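Local structure of uncharacterized protein (Porphyromonas gingivalis, 1ZBS) at residues G111-L116 with N121-D126; N218-F223 with F246-V251. The protein is a putative N-acetylglucosamine kinase of the ASKHA superfamily, which probably phosphorylates an amino sugar at the expense of ATP. All coordinates share one frame; numbering follows the deposited sequence.

Interaction 1. Residues G111-L116 with N121-D126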
# COMPACT_ATOMS: atom_id res chain seq x y z
N GLY A 111 23.05 -12.46 18.02
CA GLY A 111 22.62 -11.08 17.88
C GLY A 111 21.40 -10.87 17.00
O GLY A 111 20.84 -11.82 16.46
N ILE A 112 20.99 -9.61 16.85
CA ILE A 112 19.85 -9.26 16.02
C ILE A 112 20.33 -8.47 14.83
O ILE A 112 20.98 -7.43 14.99
CB ILE A 112 18.83 -8.42 16.80
CG1 ILE A 112 18.24 -9.24 17.94
CG2 ILE A 112 17.72 -7.93 15.86
CD1 ILE A 112 17.42 -8.43 18.93
N ALA A 113 20.03 -8.97 13.63
CA ALA A 113 20.44 -8.31 12.39
C ALA A 113 19.23 -7.74 11.66
O ALA A 113 18.22 -8.43 11.46
CB ALA A 113 21.18 -9.31 11.49
N CYS A 114 19.34 -6.49 11.25
CA CYS A 114 18.24 -5.81 10.56
C CYS A 114 18.64 -5.18 9.25
O CYS A 114 19.76 -4.70 9.09
CB CYS A 114 17.66 -4.71 11.44
SG CYS A 114 17.18 -5.22 13.06
N ILE A 115 17.71 -5.19 8.31
CA ILE A 115 17.95 -4.59 7.01
C ILE A 115 17.01 -3.39 6.86
O ILE A 115 15.83 -3.48 7.18
CB ILE A 115 17.69 -5.58 5.87
CG1 ILE A 115 18.66 -6.76 5.98
CG2 ILE A 115 17.83 -4.86 4.53
CD1 ILE A 115 18.52 -7.78 4.88
N LEU A 116 17.56 -2.27 6.42
CA LEU A 116 16.77 -1.06 6.21
C LEU A 116 17.19 -0.48 4.86
O LEU A 116 18.12 0.32 4.78
CB LEU A 116 17.05 -0.05 7.33
CG LEU A 116 15.91 0.56 8.16
CD1 LEU A 116 15.00 -0.54 8.68
CD2 LEU A 116 16.50 1.37 9.33
N ASN A 121 13.61 -5.70 7.13
CA ASN A 121 13.66 -7.08 7.55
C ASN A 121 14.41 -7.21 8.89
O ASN A 121 15.13 -6.29 9.29
CB ASN A 121 14.36 -7.91 6.46
CG ASN A 121 13.91 -9.35 6.46
OD1 ASN A 121 14.12 -10.08 5.48
ND2 ASN A 121 13.29 -9.78 7.56
N SER A 122 14.22 -8.32 9.59
CA SER A 122 14.93 -8.55 10.85
C SER A 122 15.01 -10.04 11.14
O SER A 122 14.25 -10.83 10.57
CB SER A 122 14.25 -7.83 12.03
OG SER A 122 13.00 -8.40 12.37
N CYS A 123 15.93 -10.41 12.02
CA CYS A 123 16.10 -11.80 12.40
C CYS A 123 16.93 -11.90 13.67
O CYS A 123 17.74 -11.02 13.98
CB CYS A 123 16.82 -12.58 11.30
SG CYS A 123 18.59 -12.19 11.19
N LEU A 124 16.72 -12.98 14.41
CA LEU A 124 17.48 -13.22 15.61
C LEU A 124 18.53 -14.22 15.13
O LEU A 124 18.17 -15.26 14.57
CB LEU A 124 16.60 -13.86 16.69
CG LEU A 124 16.89 -13.58 18.17
CD1 LEU A 124 16.44 -14.80 18.98
CD2 LEU A 124 18.37 -13.32 18.41
N PHE A 125 19.80 -13.89 15.31
CA PHE A 125 20.91 -14.76 14.88
C PHE A 125 21.53 -15.39 16.12
O PHE A 125 21.73 -14.71 17.12
CB PHE A 125 21.98 -13.92 14.16
CG PHE A 125 22.95 -14.73 13.35
CD1 PHE A 125 24.32 -14.47 13.41
CD2 PHE A 125 22.50 -15.74 12.51
CE1 PHE A 125 25.22 -15.21 12.64
CE2 PHE A 125 23.40 -16.49 11.74
CZ PHE A 125 24.76 -16.22 11.80
N ASP A 126 21.82 -16.69 16.08
CA ASP A 126 22.42 -17.34 17.26
C ASP A 126 23.91 -17.49 17.09
O ASP A 126 24.60 -18.06 17.94
CB ASP A 126 21.78 -18.71 17.53
CG ASP A 126 22.22 -19.79 16.55
OD1 ASP A 126 21.63 -20.90 16.60
OD2 ASP A 126 23.15 -19.58 15.73
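Leu124 brings its CD2 methyl against Ile112 CG1, 4.1 Å away, and near the carbonyl oxygen of Gly111. The two side chains meet at a slant on the face that also carries Cys114 and Ser122. There the contact is lighter, Cys114 SG lying 4.1 Å from Ser122 CB, and the serine hydroxyl turns to Tyr231 OH and Asn227 O instead, so the polar end of this buried residue is satisfied by the end of helix 210-229 and the loop beyond it. On the other face Cys123 SG, held between its backbone N and carbonyl carbon (chi1 73°), leans over the strand to touch Ala113 CB at 3.9 Å. Ile115 and Asn121 meet there through their CB atoms, while the amide of Asn121 makes a weak hydrogen bond to Asn133 on the next strand. The two strands form an antiparallel beta hairpin within a mixed five-stranded sheet of order 3-2-1-4-5, the arrangement of an ASKHA domain, with 111-116 as its central strand. Three hydrogen-bonded pairs, Gly111 with Phe125, Ala113 with Cys123 and Ile115 with Asn121, alternate with two non-hydrogen-bonded ones. At the Gly111 end Phe125 N reaches Gly111 O at a short 2.6 Å, nearly straight on to the carbonyl, and Gly111 N answers to Phe125 O at 2.8 Å. In the middle, Ala113 N binds Cys123 O at 3.1 Å, whereas the return bond from Cys123 N to Ala113 O is weak, with an N-H...O angle of only 130°. Helix 97-105 packs on the face of Ala113 and Ile115 through Met98, and helix 210-229 packs on the Cys114 and Ser122 face.

Interaction 2. Residues N218-F223 with F246-V251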
# COMPACT_ATOMS: atom_id res chain seq x y z
N ASN A 218 9.14 8.19 13.52
CA ASN A 218 8.03 7.33 13.89
C ASN A 218 8.06 6.01 13.14
O ASN A 218 7.66 4.97 13.67
CB ASN A 218 6.70 8.03 13.66
CG ASN A 218 6.56 9.28 14.49
OD1 ASN A 218 7.16 9.39 15.57
ND2 ASN A 218 5.77 10.23 14.01
N SER A 219 8.53 6.05 11.90
CA SER A 219 8.59 4.83 11.12
C SER A 219 9.68 3.91 11.66
O SER A 219 9.47 2.69 11.75
CB SER A 219 8.86 5.16 9.65
OG SER A 219 8.58 4.01 8.86
N PHE A 220 10.83 4.47 12.01
CA PHE A 220 11.92 3.67 12.56
C PHE A 220 11.49 3.08 13.90
O PHE A 220 11.80 1.93 14.20
CB PHE A 220 13.19 4.52 12.77
CG PHE A 220 13.94 4.84 11.49
CD1 PHE A 220 13.55 4.30 10.27
CD2 PHE A 220 15.05 5.68 11.53
CE1 PHE A 220 14.26 4.60 9.10
CE2 PHE A 220 15.76 5.98 10.37
CZ PHE A 220 15.36 5.43 9.15
N ASP A 221 10.78 3.87 14.70
CA ASP A 221 10.32 3.40 16.00
C ASP A 221 9.37 2.22 15.77
O ASP A 221 9.46 1.20 16.46
CB ASP A 221 9.61 4.53 16.76
CG ASP A 221 9.30 4.16 18.20
OD1 ASP A 221 10.26 3.92 18.98
OD2 ASP A 221 8.11 4.09 18.56
N ASP A 222 8.48 2.39 14.80
CA ASP A 222 7.50 1.38 14.43
C ASP A 222 8.20 0.09 14.02
O ASP A 222 7.73 -1.01 14.33
CB ASP A 222 6.67 1.85 13.24
CG ASP A 222 5.25 2.16 13.61
OD1 ASP A 222 4.94 3.36 13.83
OD2 ASP A 222 4.44 1.21 13.68
N PHE A 223 9.30 0.23 13.29
CA PHE A 223 10.04 -0.94 12.86
C PHE A 223 10.55 -1.71 14.07
O PHE A 223 10.41 -2.93 14.14
CB PHE A 223 11.21 -0.56 11.95
CG PHE A 223 12.18 -1.69 11.71
CD1 PHE A 223 13.32 -1.82 12.50
CD2 PHE A 223 11.93 -2.64 10.72
CE1 PHE A 223 14.18 -2.90 12.32
CE2 PHE A 223 12.79 -3.72 10.53
CZ PHE A 223 13.92 -3.86 11.33
N PHE A 246 21.85 3.45 6.74
CA PHE A 246 23.04 4.27 6.64
C PHE A 246 22.66 5.74 6.51
O PHE A 246 22.93 6.54 7.41
CB PHE A 246 23.88 3.82 5.44
CG PHE A 246 25.25 4.43 5.41
CD1 PHE A 246 26.09 4.35 6.52
CD2 PHE A 246 25.68 5.12 4.28
CE1 PHE A 246 27.34 4.95 6.51
CE2 PHE A 246 26.94 5.74 4.26
CZ PHE A 246 27.77 5.65 5.38
N HIS A 247 22.00 6.11 5.42
CA HIS A 247 21.61 7.50 5.19
C HIS A 247 20.86 8.15 6.36
O HIS A 247 20.90 9.38 6.51
CB HIS A 247 20.78 7.62 3.91
CG HIS A 247 21.53 7.22 2.67
ND1 HIS A 247 22.86 7.53 2.48
CD2 HIS A 247 21.15 6.52 1.58
CE1 HIS A 247 23.27 7.04 1.32
NE2 HIS A 247 22.25 6.42 0.76
N TYR A 248 20.19 7.35 7.17
CA TYR A 248 19.43 7.90 8.30
C TYR A 248 20.01 7.44 9.64
O TYR A 248 19.32 7.50 10.68
CB TYR A 248 17.97 7.46 8.19
CG TYR A 248 17.25 8.03 6.99
CD1 TYR A 248 16.60 9.26 7.06
CD2 TYR A 248 17.24 7.36 5.77
CE1 TYR A 248 15.95 9.80 5.95
CE2 TYR A 248 16.61 7.88 4.66
CZ TYR A 248 15.96 9.10 4.75
OH TYR A 248 15.30 9.62 3.66
N ARG A 249 21.27 7.00 9.62
CA ARG A 249 21.94 6.52 10.82
C ARG A 249 21.73 7.39 12.06
O ARG A 249 21.40 6.88 13.12
CB ARG A 249 23.45 6.32 10.57
CG ARG A 249 24.21 7.52 10.02
CD ARG A 249 25.70 7.20 9.93
NE ARG A 249 26.46 8.29 9.32
CZ ARG A 249 26.45 8.58 8.02
NH1 ARG A 249 25.71 7.86 7.18
NH2 ARG A 249 27.15 9.61 7.56
N GLU A 250 21.91 8.70 11.92
CA GLU A 250 21.72 9.59 13.05
C GLU A 250 20.34 9.37 13.67
O GLU A 250 20.23 9.11 14.87
CB GLU A 250 21.84 11.06 12.63
CG GLU A 250 23.24 11.54 12.23
CD GLU A 250 23.77 10.89 10.95
OE1 GLU A 250 22.96 10.59 10.04
OE2 GLU A 250 25.00 10.70 10.85
N VAL A 251 19.30 9.47 12.84
CA VAL A 251 17.94 9.30 13.32
C VAL A 251 17.72 7.91 13.91
O VAL A 251 17.03 7.75 14.93
CB VAL A 251 16.91 9.52 12.20
CG1 VAL A 251 15.50 9.44 12.76
CG2 VAL A 251 17.14 10.87 11.54
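Residues 218-223 are an unbroken run of helix 210-229, whereas 246-251 bend between two helices: 243-247 ends, Tyr248 leaves helical geometry and, at the N-cap position, precedes helix 249-258. The nearest CA atoms, those of Phe220 and Val251, are 8.3 Å apart, and no hydrogen bond joins the segments. Here a helix packs against the junction of two others, beside the 111-116 sheet of the ASKHA domain, and one aromatic ring spans most of the gap. Phe220 directs its ring at the kink, with CG anti to the carbonyl carbon (chi1 -76°). Tyr248 CB sits at the ring's edge, close to its plane, 3.4 Å from both Phe220 CE2 and Phe220 CZ. Beyond that methylene the rings form an offset edge-to-face pair, the edge of Phe220 toward the face of Tyr248, with centroids 6.0 Å apart and planes at 85°. The tyrosine ring itself runs on past the contact: it touches Val216 and, on helix 200-204, Ile203 and Ala204, and its hydroxyl is hydrogen-bonded to Ser200 OG. Leu252 and Val255 of helix 249-258 also touch Phe220. One turn after Tyr248, Val251 approaches at about a right angle to the Phe220 side chain, its CG1 methyl 4.0 Å from Phe220 CD2.

Helix 210-229 is the element that ties the two contacts together: two phenylalanines one turn apart on it, Phe220 and Phe223, reach the two contacts. Phe220 serves interaction 2 with its CD2, CE2 and CZ atoms, yet its CE1 also lies 3.9 Å from Leu116 CD2, at the end of strand 111-116. Phe223 turns to interaction 1, its CZ 3.4 Å from Asn121 O and 3.8 Å from Cys114 CB. The centres of the contacts are about 15 Å apart. Strand 238-241, hydrogen-bonded to 111-116, leads into the kinked helices, which places interaction 2 directly beside the sheet of interaction 1. No ligand marks a catalytic site at either contact.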